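Side-chain contact in ADP/ATP-dependent NAD(P)H-hydrate dehydratase (Bacillus subtilis, PDB 3RPZ), which catalyses the ADP- or ATP-dependent dehydration of hydrated NADH and NADPH, probably restoring the normal cofactors as part of nicotinamide nucleotide repair: residues Y99-I104 with G227-H232. Residues are numbered along the deposited sequence; the frame is centred on the assembly and turned at random.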
# COMPACT_ATOMS: atom_id res chain seq x y z
N TYR A 99 28.40 -8.34 7.47
CA TYR A 99 27.54 -7.18 7.28
C TYR A 99 28.36 -5.89 7.43
O TYR A 99 29.35 -5.82 8.20
CB TYR A 99 26.39 -7.18 8.30
CG TYR A 99 25.47 -8.33 8.07
CD1 TYR A 99 24.60 -8.35 6.99
CD2 TYR A 99 25.50 -9.46 8.88
CE1 TYR A 99 23.76 -9.39 6.74
CE2 TYR A 99 24.67 -10.50 8.63
CZ TYR A 99 23.83 -10.48 7.54
OH TYR A 99 22.96 -11.54 7.27
N ARG A 100 27.96 -4.87 6.69
CA ARG A 100 28.55 -3.54 6.79
C ARG A 100 28.24 -2.83 8.12
O ARG A 100 29.02 -2.07 8.61
CB ARG A 100 28.18 -2.71 5.56
CG ARG A 100 28.66 -1.28 5.56
CD ARG A 100 30.04 -1.07 5.05
NE ARG A 100 30.40 -1.72 3.80
CZ ARG A 100 30.39 -1.15 2.61
NH1 ARG A 100 30.80 -1.84 1.58
NH2 ARG A 100 29.96 0.07 2.42
N ALA A 101 27.05 -3.09 8.64
CA ALA A 101 26.54 -2.49 9.87
C ALA A 101 25.36 -3.33 10.32
O ALA A 101 24.68 -3.95 9.46
CB ALA A 101 26.12 -1.02 9.67
N ILE A 102 25.04 -3.33 11.60
CA ILE A 102 23.95 -4.13 12.17
C ILE A 102 23.18 -3.24 13.14
O ILE A 102 23.81 -2.53 13.95
CB ILE A 102 24.48 -5.37 12.92
CG1 ILE A 102 25.32 -6.22 11.97
CG2 ILE A 102 23.33 -6.15 13.59
CD1 ILE A 102 26.04 -7.40 12.65
N ALA A 103 21.86 -3.31 13.14
CA ALA A 103 21.03 -2.72 14.17
C ALA A 103 20.17 -3.78 14.79
O ALA A 103 19.64 -4.64 14.10
CB ALA A 103 20.14 -1.61 13.61
N ILE A 104 19.97 -3.68 16.11
CA ILE A 104 19.12 -4.61 16.85
C ILE A 104 18.25 -3.84 17.84
O ILE A 104 18.71 -2.89 18.46
CB ILE A 104 19.94 -5.71 17.58
CG1 ILE A 104 19.04 -6.70 18.32
CG2 ILE A 104 20.94 -5.18 18.45
CD1 ILE A 104 19.62 -8.14 18.65
N GLY A 227 21.41 2.69 7.74
CA GLY A 227 21.75 2.95 6.35
C GLY A 227 22.88 3.96 6.21
O GLY A 227 23.80 3.77 5.38
N MET A 228 22.86 5.04 6.99
CA MET A 228 23.91 6.05 6.84
C MET A 228 25.28 5.51 7.19
O MET A 228 26.29 5.88 6.59
CB MET A 228 23.53 7.36 7.52
CG MET A 228 22.48 8.22 6.53
SD MET A 228 22.18 9.72 7.40
CE MET A 228 20.55 9.96 6.69
N LEU A 229 25.34 4.57 8.11
CA LEU A 229 26.63 3.91 8.45
C LEU A 229 27.23 3.18 7.26
O LEU A 229 28.45 2.92 7.21
CB LEU A 229 26.45 2.92 9.60
CG LEU A 229 26.29 3.55 10.98
CD1 LEU A 229 25.72 2.49 11.95
CD2 LEU A 229 27.63 4.11 11.49
N CYS A 230 26.36 2.76 6.34
CA CYS A 230 26.81 2.03 5.16
C CYS A 230 27.36 2.91 4.07
O CYS A 230 28.17 2.46 3.24
CB CYS A 230 25.67 1.16 4.61
SG CYS A 230 25.18 -0.16 5.73
N CYS A 231 26.98 4.18 4.00
CA CYS A 231 27.41 5.07 2.91
C CYS A 231 28.36 6.17 3.34
O CYS A 231 29.01 6.77 2.48
CB CYS A 231 26.23 5.66 2.16
SG CYS A 231 25.06 6.64 3.12
N HIS A 232 28.51 6.40 4.65
CA HIS A 232 29.48 7.37 5.13
C HIS A 232 30.80 6.68 5.46
O HIS A 232 30.78 5.70 6.18
CB HIS A 232 29.01 8.08 6.42
CG HIS A 232 27.88 9.06 6.24
ND1 HIS A 232 26.60 8.69 5.89
CD2 HIS A 232 27.85 10.41 6.36
CE1 HIS A 232 25.83 9.77 5.85
NE2 HIS A 232 26.57 10.83 6.11
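Arg100 meets Cys230 twice, with its aliphatic stem and with its charged end. With CG anti to the backbone N (chi1 177°), the stem runs toward the helix, and CG lies against Cys230 SG at 3.7 Å. Bends at chi2 and chi3 then fold the chain round, so that Cys230 O lies at the edge of the guanidinium, close to its plane. The resulting hydrogen bond from NH2 to Cys230 O is weak, 3.1 Å long and bent to 130° at the hydrogen; the stronger partner of the guanidinium is Thr29 O, which the same NH2 also holds. In the ribokinase-like fold of this dehydratase family, the contact seats the C-terminal part of helix 217-231 beside strand 101-104, an inner strand of the central sheet. An alanine here would remove the guanidinium and CG, and would probably leave the carbonyls of Cys230 and Thr29 without their shared donor and the sulfur with only CB of this residue against it. Next in the chain, the Ala101 methyl points at the helix, touching Leu229 CB at 4.0 Å and Cys230 SG at 4.1 Å. Leu229 also packs on Ile129 of neighbouring strand 128-130 and on Ala238 of helix 235-256, while Cys230 reaches Ala33 of strand 32-36.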